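Local structure of protein YiiM (Escherichia coli, 1O65) at residues L78-E83 against A145-N150; P128-Y133 against I189-P194; P94-N99 against Y137-S142. The protein is of unknown function but carries a MOSC domain, whose relatives suggest it may bind molybdenum and act as an oxidoreductase. All blocks are in the same frame, centred on the assembly; numbering follows the deposited sequence.

Contact 1: residues L78-E83 against A145-N150; sequences LYWARE and AQLMQN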
loop_
_atom_site.group_PDB
_atom_site.type_symbol
_atom_site.label_atom_id
_atom_site.label_comp_id
_atom_site.label_asym_id
_atom_site.label_seq_id
_atom_site.Cartn_x
_atom_site.Cartn_y
_atom_site.Cartn_z
ATOM N N LEU A 78 8.117 -12.426 -7.778
ATOM C CA LEU A 78 9.366 -13.146 -8.054
ATOM C C LEU A 78 9.938 -13.654 -6.723
ATOM O O LEU A 78 10.228 -14.841 -6.552
ATOM C CB LEU A 78 10.396 -12.223 -8.705
ATOM C CG LEU A 78 10.008 -11.668 -10.086
ATOM C CD1 LEU A 78 11.015 -10.599 -10.518
ATOM C CD2 LEU A 78 9.943 -12.803 -11.108
ATOM N N TYR A 79 10.099 -12.749 -5.754
ATOM C CA TYR A 79 10.596 -13.154 -4.452
ATOM C C TYR A 79 9.739 -14.248 -3.819
ATOM O O TYR A 79 10.267 -15.241 -3.303
ATOM C CB TYR A 79 10.705 -11.948 -3.515
ATOM C CG TYR A 79 11.097 -12.347 -2.098
ATOM C CD1 TYR A 79 12.416 -12.485 -1.723
ATOM C CD2 TYR A 79 10.121 -12.589 -1.149
ATOM C CE1 TYR A 79 12.750 -12.861 -0.433
ATOM C CE2 TYR A 79 10.446 -12.942 0.141
ATOM C CZ TYR A 79 11.757 -13.090 0.496
ATOM O OH TYR A 79 12.068 -13.461 1.789
ATOM N N TRP A 80 8.413 -14.119 -3.807
ATOM C CA TRP A 80 7.598 -15.151 -3.161
ATOM C C TRP A 80 7.661 -16.479 -3.885
ATOM O O TRP A 80 7.814 -17.517 -3.219
ATOM C CB TRP A 80 6.162 -14.700 -2.936
ATOM C CG TRP A 80 6.051 -13.501 -2.039
ATOM C CD1 TRP A 80 5.479 -12.313 -2.350
ATOM C CD2 TRP A 80 6.549 -13.377 -0.692
ATOM N NE1 TRP A 80 5.598 -11.448 -1.289
ATOM C CE2 TRP A 80 6.238 -12.077 -0.256
ATOM C CE3 TRP A 80 7.211 -14.232 0.187
ATOM C CZ2 TRP A 80 6.564 -11.610 1.027
ATOM C CZ3 TRP A 80 7.518 -13.785 1.463
ATOM C CH2 TRP A 80 7.207 -12.473 1.880
ATOM N N ALA A 81 7.592 -16.490 -5.213
ATOM C CA ALA A 81 7.685 -17.735 -5.960
ATOM C C ALA A 81 9.013 -18.439 -5.671
ATOM O O ALA A 81 9.021 -19.658 -5.554
ATOM C CB ALA A 81 7.488 -17.554 -7.448
ATOM N N ARG A 82 10.097 -17.705 -5.521
ATOM C CA ARG A 82 11.399 -18.279 -5.207
ATOM C C ARG A 82 11.490 -18.719 -3.752
ATOM O O ARG A 82 12.371 -19.494 -3.372
ATOM C CB ARG A 82 12.482 -17.251 -5.530
ATOM C CG ARG A 82 13.907 -17.692 -5.259
ATOM C CD ARG A 82 14.824 -16.480 -5.128
ATOM N NE ARG A 82 14.689 -15.570 -6.254
ATOM C CZ ARG A 82 14.615 -14.246 -6.177
ATOM N NH1 ARG A 82 14.653 -13.602 -5.013
ATOM N NH2 ARG A 82 14.496 -13.536 -7.303
ATOM N N GLU A 83 10.643 -18.180 -2.881
ATOM C CA GLU A 83 10.648 -18.590 -1.477
ATOM C C GLU A 83 9.741 -19.789 -1.267
ATOM O O GLU A 83 9.893 -20.596 -0.349
ATOM C CB GLU A 83 10.242 -17.414 -0.593
ATOM C CG GLU A 83 11.307 -16.308 -0.579
ATOM C CD GLU A 83 12.553 -16.782 0.153
ATOM O OE1 GLU A 83 12.384 -17.354 1.254
ATOM O OE2 GLU A 83 13.663 -16.586 -0.384
ATOM N N ALA A 145 1.809 -13.471 6.589
ATOM C CA ALA A 145 1.679 -12.088 7.087
ATOM C C ALA A 145 2.926 -11.678 7.861
ATOM O O ALA A 145 3.458 -10.564 7.680
ATOM C CB ALA A 145 0.395 -11.861 7.833
ATOM N N GLN A 146 3.473 -12.563 8.686
ATOM C CA GLN A 146 4.717 -12.229 9.397
ATOM C C GLN A 146 5.818 -11.975 8.373
ATOM O O GLN A 146 6.564 -11.001 8.421
ATOM C CB GLN A 146 5.087 -13.337 10.375
ATOM C CG GLN A 146 6.331 -13.055 11.209
ATOM C CD GLN A 146 6.050 -12.046 12.310
ATOM O OE1 GLN A 146 5.309 -12.365 13.251
ATOM N NE2 GLN A 146 6.590 -10.833 12.233
ATOM N N LEU A 147 5.974 -12.846 7.405
ATOM C CA LEU A 147 6.962 -12.732 6.339
ATOM C C LEU A 147 6.821 -11.397 5.624
ATOM O O LEU A 147 7.809 -10.669 5.537
ATOM C CB LEU A 147 6.839 -13.935 5.410
ATOM C CG LEU A 147 7.853 -15.060 5.447
ATOM C CD1 LEU A 147 8.640 -15.209 6.745
ATOM C CD2 LEU A 147 7.125 -16.393 5.168
ATOM N N MET A 148 5.637 -11.018 5.129
ATOM C CA MET A 148 5.501 -9.720 4.467
ATOM C C MET A 148 5.998 -8.581 5.353
ATOM O O MET A 148 6.803 -7.749 4.920
ATOM C CB MET A 148 4.083 -9.361 4.055
ATOM C CG MET A 148 3.317 -10.360 3.242
ATOM S SD MET A 148 1.630 -9.843 2.948
ATOM C CE MET A 148 1.861 -8.266 2.128
ATOM N N GLN A 149 5.511 -8.539 6.599
ATOM C CA GLN A 149 5.931 -7.467 7.513
ATOM C C GLN A 149 7.440 -7.454 7.755
ATOM O O GLN A 149 8.063 -6.366 7.731
ATOM C CB GLN A 149 5.156 -7.530 8.818
ATOM C CG GLN A 149 5.379 -6.296 9.705
ATOM C CD GLN A 149 4.751 -6.536 11.068
ATOM O OE1 GLN A 149 3.541 -6.419 11.237
ATOM N NE2 GLN A 149 5.587 -6.913 12.025
ATOM N N ASN A 150 8.042 -8.609 7.958
ATOM C CA ASN A 150 9.477 -8.704 8.179
ATOM C C ASN A 150 10.322 -8.255 6.989
ATOM O O ASN A 150 11.321 -7.571 7.135
ATOM C CB ASN A 150 9.873 -10.143 8.540
ATOM C CG ASN A 150 9.489 -10.600 9.921
ATOM O OD1 ASN A 150 8.980 -9.853 10.757
ATOM N ND2 ASN A 150 9.713 -11.891 10.206
#
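Trp-80 and Met-148 mark where helix segments 78-83 and 145-150 come nearest, their CA atoms 9.6 Å apart, so the backbones stand well separated and one indole spans most of the interval. Both segments are helical throughout, and the side-chain contacts are apolar. With CG anti to its carbonyl carbon (chi1 -61°), the Trp-80 side chain leads with the far end of its six-membered ring. CH2 of Trp-80 lies 3.8 Å from CB of Leu-147 and 3.9 Å from the backbone N of Met-148, both reached obliquely to the ring. Next to it, CZ2 of Trp-80 approaches CG of Met-148 at 4.1 Å, the two side chains running at about a right angle. One face of the indole is partly covered from its own helix: CD2 of Tyr-79 sits 3.6 Å above the ring plane, toward the rim. NE1 of Trp-80 is hydrogen-bonded to the hydroxyl of Tyr-72, which would help to hold the buried ring's rotation. A leucine in place of Trp-80 would probably leave that hydroxyl without its N-H partner and open a gap in front of Leu-147 and Met-148. Around the pair, Trp-80 also meets the rings of Phe-91 and Phe-96, Leu-147 rests on Phe-84, and helix 144-151 is backed by Leu-233 of helix 230-234, while Tyr-72 belongs to sheet strand 69-73.

Contact 2: residues P128-Y133 against I189-P194; sequences PRSPCY and IAWHMP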
loop_
_atom_site.group_PDB
_atom_site.type_symbol
_atom_site.label_atom_id
_atom_site.label_comp_id
_atom_site.label_asym_id
_atom_site.label_seq_id
_atom_site.Cartn_x
_atom_site.Cartn_y
_atom_site.Cartn_z
ATOM N N PRO A 128 1.783 2.461 4.230
ATOM C CA PRO A 128 2.231 1.138 3.761
ATOM C C PRO A 128 1.082 0.182 4.028
ATOM O O PRO A 128 0.207 0.554 4.828
ATOM C CB PRO A 128 3.452 0.831 4.587
ATOM C CG PRO A 128 3.828 2.082 5.299
ATOM C CD PRO A 128 2.608 2.967 5.331
ATOM N N ARG A 129 0.886 -0.861 3.244
ATOM C CA ARG A 129 -0.188 -1.816 3.502
ATOM C C ARG A 129 0.222 -2.680 4.706
ATOM O O ARG A 129 1.371 -3.122 4.812
ATOM C CB ARG A 129 -0.483 -2.648 2.262
ATOM C CG ARG A 129 -1.647 -3.651 2.397
ATOM C CD ARG A 129 -1.102 -5.011 2.860
ATOM N NE ARG A 129 -2.093 -6.069 2.655
ATOM C CZ ARG A 129 -2.385 -6.616 1.473
ATOM N NH1 ARG A 129 -1.757 -6.206 0.365
ATOM N NH2 ARG A 129 -3.337 -7.541 1.412
ATOM N N SER A 130 -0.678 -2.882 5.617
ATOM C CA SER A 130 -0.548 -3.646 6.838
ATOM C C SER A 130 -0.913 -5.120 6.701
ATOM O O SER A 130 -2.090 -5.466 6.793
ATOM C CB SER A 130 -1.555 -3.073 7.868
ATOM O OG SER A 130 -0.935 -2.307 8.852
ATOM N N PRO A 131 0.056 -6.012 6.638
ATOM C CA PRO A 131 -0.217 -7.441 6.554
ATOM C C PRO A 131 -1.177 -7.883 7.654
ATOM O O PRO A 131 -1.077 -7.475 8.811
ATOM C CB PRO A 131 1.128 -8.110 6.703
ATOM C CG PRO A 131 2.119 -7.069 6.985
ATOM C CD PRO A 131 1.496 -5.731 6.762
ATOM N N CYS A 132 -2.124 -8.694 7.292
ATOM C CA CYS A 132 -3.167 -9.233 8.141
ATOM C C CYS A 132 -3.186 -10.758 8.023
ATOM O O CYS A 132 -2.906 -11.319 6.966
ATOM C CB CYS A 132 -4.483 -8.624 7.664
ATOM S SG CYS A 132 -6.016 -9.282 8.290
ATOM N N TYR A 133 -3.501 -11.441 9.111
ATOM C CA TYR A 133 -3.613 -12.873 9.212
ATOM C C TYR A 133 -4.561 -13.493 8.201
ATOM O O TYR A 133 -4.436 -14.698 7.929
ATOM C CB TYR A 133 -4.041 -13.294 10.649
ATOM C CG TYR A 133 -5.498 -12.960 10.886
ATOM C CD1 TYR A 133 -5.888 -11.683 11.257
ATOM C CD2 TYR A 133 -6.480 -13.920 10.670
ATOM C CE1 TYR A 133 -7.231 -11.373 11.427
ATOM C CE2 TYR A 133 -7.819 -13.623 10.839
ATOM C CZ TYR A 133 -8.181 -12.351 11.226
ATOM O OH TYR A 133 -9.516 -12.054 11.401
ATOM N N ILE A 189 9.818 2.008 10.433
ATOM C CA ILE A 189 9.512 2.775 11.626
ATOM C C ILE A 189 8.349 2.114 12.374
ATOM O O ILE A 189 8.285 2.134 13.605
ATOM C CB ILE A 189 9.099 4.229 11.271
ATOM C CG1 ILE A 189 10.291 4.991 10.694
ATOM C CG2 ILE A 189 8.520 4.895 12.507
ATOM C CD1 ILE A 189 10.012 6.373 10.146
ATOM N N ALA A 190 7.363 1.603 11.664
ATOM C CA ALA A 190 6.230 0.983 12.330
ATOM C C ALA A 190 6.561 -0.393 12.896
ATOM O O ALA A 190 6.099 -0.666 13.992
ATOM C CB ALA A 190 5.041 0.774 11.383
ATOM N N TRP A 191 7.312 -1.208 12.136
ATOM C CA TRP A 191 7.459 -2.594 12.553
ATOM C C TRP A 191 8.851 -3.145 12.748
ATOM O O TRP A 191 8.976 -4.292 13.195
ATOM C CB TRP A 191 6.766 -3.465 11.473
ATOM C CG TRP A 191 5.368 -3.124 11.118
ATOM C CD1 TRP A 191 4.319 -2.981 11.989
ATOM C CD2 TRP A 191 4.824 -2.879 9.814
ATOM N NE1 TRP A 191 3.184 -2.687 11.296
ATOM C CE2 TRP A 191 3.452 -2.621 9.966
ATOM C CE3 TRP A 191 5.363 -2.898 8.521
ATOM C CZ2 TRP A 191 2.590 -2.336 8.890
ATOM C CZ3 TRP A 191 4.509 -2.621 7.466
ATOM C CH2 TRP A 191 3.148 -2.327 7.642
ATOM N N HIS A 192 9.927 -2.460 12.359
ATOM C CA HIS A 192 11.251 -3.049 12.511
ATOM C C HIS A 192 12.099 -2.412 13.591
ATOM O O HIS A 192 12.891 -3.104 14.235
ATOM C CB HIS A 192 12.033 -2.962 11.172
ATOM C CG HIS A 192 11.390 -3.659 10.017
ATOM N ND1 HIS A 192 11.728 -3.394 8.718
ATOM C CD2 HIS A 192 10.400 -4.576 9.939
ATOM C CE1 HIS A 192 11.016 -4.130 7.888
ATOM N NE2 HIS A 192 10.180 -4.871 8.617
ATOM N N MET A 193 12.030 -1.095 13.783
ATOM C CA MET A 193 12.879 -0.473 14.780
ATOM C C MET A 193 12.284 -0.417 16.171
ATOM O O MET A 193 11.074 -0.518 16.386
ATOM C CB MET A 193 13.333 0.914 14.369
ATOM C CG MET A 193 12.414 1.779 13.561
ATOM S SD MET A 193 12.665 3.551 13.893
ATOM C CE MET A 193 11.607 3.761 15.311
ATOM N N PRO A 194 13.191 -0.306 17.147
ATOM C CA PRO A 194 12.755 -0.174 18.530
ATOM C C PRO A 194 12.182 1.225 18.747
ATOM O O PRO A 194 12.407 2.124 17.947
ATOM C CB PRO A 194 13.996 -0.404 19.373
ATOM C CG PRO A 194 15.132 -0.504 18.430
ATOM C CD PRO A 194 14.578 -0.831 17.063
#
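Pro-128, at the end of strand 121-128, meets Trp-191 across the contact: its CB is 4.4 Å from CH2 of the indole, a loose apolar touch that comes in obliquely. The CB of Arg-129 points away from segment 189-194, and its NH2 hydrogen-bonds to the carbonyl O of Phe-96; it is the backbone that takes part here. The carbonyl O of Arg-129 stands 3.4 Å from CH2 of Trp-191, near the plane of the ring and at its edge, where the weakly positive C-H rim would suit an oxygen. The hydroxyl of Ser-130 lies at the same edge, OG 3.5 Å from CZ2 of Trp-191, so two oxygens border one side of the six-membered ring.

The segment as a whole is the connection from a strand of the MOSC sheet to helix 134-138, and Trp-191 lies toward the C-terminal end of helix 183-191, in the YiiM-like three-helix region; the indole thus packs that region against the MOSC loop. CG of Trp-191 is anti to its carbonyl carbon (chi1 -53°), which carries the ring toward the loop. One face of that ring has CB of Ala-190 3.8 Å above it, offset toward the rim, and Phe-229 and Trp-213 each meet it edge-to-face.

Pro-131 follows, its side chain and the indole coming from opposite directions, with CD 3.9 Å from CH2 of Trp-191. Its carbonyl accepts a hydrogen bond from Arg-232. Cys-132 then turns toward helix 134-138, its SG capping a backbone N just beyond the segment.

Contact 3: residues P94-N99 against Y137-S142; sequences PAFGEN and YHFDIS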
loop_
_atom_site.group_PDB
_atom_site.type_symbol
_atom_site.label_atom_id
_atom_site.label_comp_id
_atom_site.label_asym_id
_atom_site.label_seq_id
_atom_site.Cartn_x
_atom_site.Cartn_y
_atom_site.Cartn_z
ATOM N N PRO A 94 -3.956 -10.773 -8.818
ATOM C CA PRO A 94 -3.825 -9.942 -7.634
ATOM C C PRO A 94 -3.972 -10.734 -6.352
ATOM O O PRO A 94 -4.745 -10.371 -5.445
ATOM C CB PRO A 94 -5.009 -8.985 -7.811
ATOM C CG PRO A 94 -6.083 -9.909 -8.330
ATOM C CD PRO A 94 -5.380 -10.865 -9.243
ATOM N N ALA A 95 -3.125 -11.750 -6.170
ATOM C CA ALA A 95 -3.201 -12.613 -5.006
ATOM C C ALA A 95 -3.182 -11.854 -3.689
ATOM O O ALA A 95 -3.778 -12.293 -2.708
ATOM C CB ALA A 95 -2.084 -13.645 -5.005
ATOM N N PHE A 96 -2.495 -10.716 -3.617
ATOM C CA PHE A 96 -2.446 -9.970 -2.357
ATOM C C PHE A 96 -3.610 -9.022 -2.180
ATOM O O PHE A 96 -3.582 -8.238 -1.224
ATOM C CB PHE A 96 -1.094 -9.236 -2.230
ATOM C CG PHE A 96 0.010 -10.165 -1.781
ATOM C CD1 PHE A 96 0.224 -10.417 -0.439
ATOM C CD2 PHE A 96 0.799 -10.823 -2.708
ATOM C CE1 PHE A 96 1.219 -11.286 -0.030
ATOM C CE2 PHE A 96 1.799 -11.697 -2.311
ATOM C CZ PHE A 96 2.011 -11.929 -0.973
ATOM N N GLY A 97 -4.623 -9.059 -3.026
ATOM C CA GLY A 97 -5.784 -8.195 -2.901
ATOM C C GLY A 97 -5.613 -6.819 -3.540
ATOM O O GLY A 97 -6.522 -5.978 -3.470
ATOM N N GLU A 98 -4.545 -6.569 -4.280
ATOM C CA GLU A 98 -4.320 -5.273 -4.878
ATOM C C GLU A 98 -5.298 -4.863 -5.959
ATOM O O GLU A 98 -5.880 -5.638 -6.713
ATOM C CB GLU A 98 -2.892 -5.209 -5.458
ATOM C CG GLU A 98 -2.658 -6.125 -6.640
ATOM C CD GLU A 98 -2.057 -7.449 -6.205
ATOM O OE1 GLU A 98 -2.486 -7.969 -5.156
ATOM O OE2 GLU A 98 -1.154 -7.973 -6.886
ATOM N N ASN A 99 -5.481 -3.541 -6.063
ATOM C CA ASN A 99 -6.278 -2.979 -7.153
ATOM C C ASN A 99 -5.325 -2.590 -8.291
ATOM O O ASN A 99 -5.686 -2.682 -9.454
ATOM C CB ASN A 99 -7.018 -1.722 -6.729
ATOM C CG ASN A 99 -7.905 -1.944 -5.523
ATOM O OD1 ASN A 99 -7.665 -1.326 -4.473
ATOM N ND2 ASN A 99 -8.913 -2.798 -5.696
ATOM N N TYR A 137 -4.334 -17.709 5.538
ATOM C CA TYR A 137 -5.260 -18.721 5.091
ATOM C C TYR A 137 -5.523 -18.624 3.589
ATOM O O TYR A 137 -5.980 -19.588 2.978
ATOM C CB TYR A 137 -6.598 -18.635 5.841
ATOM C CG TYR A 137 -6.474 -18.543 7.347
ATOM C CD1 TYR A 137 -5.554 -19.322 8.037
ATOM C CD2 TYR A 137 -7.281 -17.689 8.086
ATOM C CE1 TYR A 137 -5.423 -19.237 9.407
ATOM C CE2 TYR A 137 -7.169 -17.610 9.461
ATOM C CZ TYR A 137 -6.233 -18.378 10.113
ATOM O OH TYR A 137 -6.110 -18.298 11.483
ATOM N N HIS A 138 -5.219 -17.486 2.979
ATOM C CA HIS A 138 -5.464 -17.317 1.548
ATOM C C HIS A 138 -4.404 -18.007 0.706
ATOM O O HIS A 138 -4.682 -18.595 -0.339
ATOM C CB HIS A 138 -5.562 -15.832 1.206
ATOM C CG HIS A 138 -5.914 -15.572 -0.226
ATOM N ND1 HIS A 138 -4.974 -15.530 -1.229
ATOM C CD2 HIS A 138 -7.109 -15.343 -0.817
ATOM C CE1 HIS A 138 -5.564 -15.281 -2.377
ATOM N NE2 HIS A 138 -6.866 -15.162 -2.157
ATOM N N PHE A 139 -3.157 -17.950 1.151
ATOM C CA PHE A 139 -2.056 -18.593 0.445
ATOM C C PHE A 139 -1.746 -19.963 1.035
ATOM O O PHE A 139 -0.864 -20.682 0.581
ATOM C CB PHE A 139 -0.790 -17.734 0.551
ATOM C CG PHE A 139 -0.900 -16.430 -0.183
ATOM C CD1 PHE A 139 -0.818 -16.419 -1.567
ATOM C CD2 PHE A 139 -1.079 -15.237 0.488
ATOM C CE1 PHE A 139 -0.919 -15.234 -2.262
ATOM C CE2 PHE A 139 -1.165 -14.044 -0.200
ATOM C CZ PHE A 139 -1.086 -14.043 -1.576
ATOM N N ASP A 140 -2.389 -20.252 2.167
ATOM C CA ASP A 140 -2.199 -21.486 2.897
ATOM C C ASP A 140 -0.754 -21.598 3.385
ATOM O O ASP A 140 -0.125 -22.651 3.354
ATOM C CB ASP A 140 -2.548 -22.713 2.049
ATOM C CG ASP A 140 -3.113 -23.814 2.945
ATOM O OD1 ASP A 140 -4.292 -23.633 3.324
ATOM O OD2 ASP A 140 -2.398 -24.779 3.252
ATOM N N ILE A 141 -0.193 -20.451 3.717
ATOM C CA ILE A 141 1.155 -20.329 4.262
ATOM C C ILE A 141 0.936 -19.681 5.639
ATOM O O ILE A 141 0.564 -18.513 5.754
ATOM C CB ILE A 141 2.084 -19.496 3.387
ATOM C CG1 ILE A 141 2.388 -20.237 2.066
ATOM C CG2 ILE A 141 3.409 -19.229 4.110
ATOM C CD1 ILE A 141 2.991 -19.355 0.990
ATOM N N SER A 142 1.118 -20.498 6.662
ATOM C CA SER A 142 0.867 -20.133 8.035
ATOM C C SER A 142 1.464 -18.829 8.510
ATOM O O SER A 142 0.838 -18.186 9.374
ATOM C CB SER A 142 1.265 -21.282 8.971
ATOM O OG SER A 142 2.675 -21.335 9.132
#
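Ala-95 and Phe-96 in the turn of segment 94-99 face Phe-139 and His-138 of segment 137-142, and the Phe-139 ring is the chief contributor, meeting both Ala-95 and Phe-96. The rings of Phe-96 and Phe-139 have centroids 4.7 Å apart with planes inclined at 43°, an oblique meeting that is neither a stack nor a T-shape. CZ of Phe-139 stands 3.6 Å above the centre of the Phe-96 ring, while the nearest atoms are CE1 of Phe-96 and CE2 of Phe-139, at 3.6 Å. Although the CB of Phe-96 points away from segment 137-142, chi1 of -79° swings its ring back beneath the incoming Phe-139.

The aliphatic part is a single methyl: CB of Ala-95 touches CE1 of Phe-139 at 3.4 Å, at the ring's edge and near its plane. Polar groups contribute through the Ala-95 carbonyl, whose O is 3.4 Å from CZ of Phe-139 and 3.5 Å from CE1 of His-138. The imidazole also covers Phe-139, placing ND1 over the centre of one ring face; ND1 is buried here without a polar partner.

A type I turn from Pro-94 to Gly-97 presents Ala-95 and Phe-96 together, closed by the bond from Gly-97 N to Pro-94 O. Beyond the pair, Phe-96 stacks on Tyr-72 of strand 69-73 and touches Met-148, whereas Phe-139, near the end of helix 134-138, packs on Phe-91 and on Ile-144 of helix 144-151.

Contacts 1 and 3, with centres about 11 Å apart, share one apolar cluster: SD of Met-148 is 3.3 Å from CE1 of Phe-96, and CZ of Phe-96 is 3.6 Å from NE1 of Trp-80. Along the chain, contact 3 is nested inside the loop that contact 1 closes. Contact 2 alternates with both and lies farther off, its centre about 14 Å from contact 1 and about 17 Å from contact 3. Two probable hydrogen bonds join it to the others, NE2 of His-192 to O of Gln-149 and NH2 of Arg-129 to O of Phe-96, both 2.7 Å, and CG of Gln-149 also packs on CD2 of Trp-191 at 3.5 Å. Helix 144-151 thus lies between the aromatic cluster and the three-helix region.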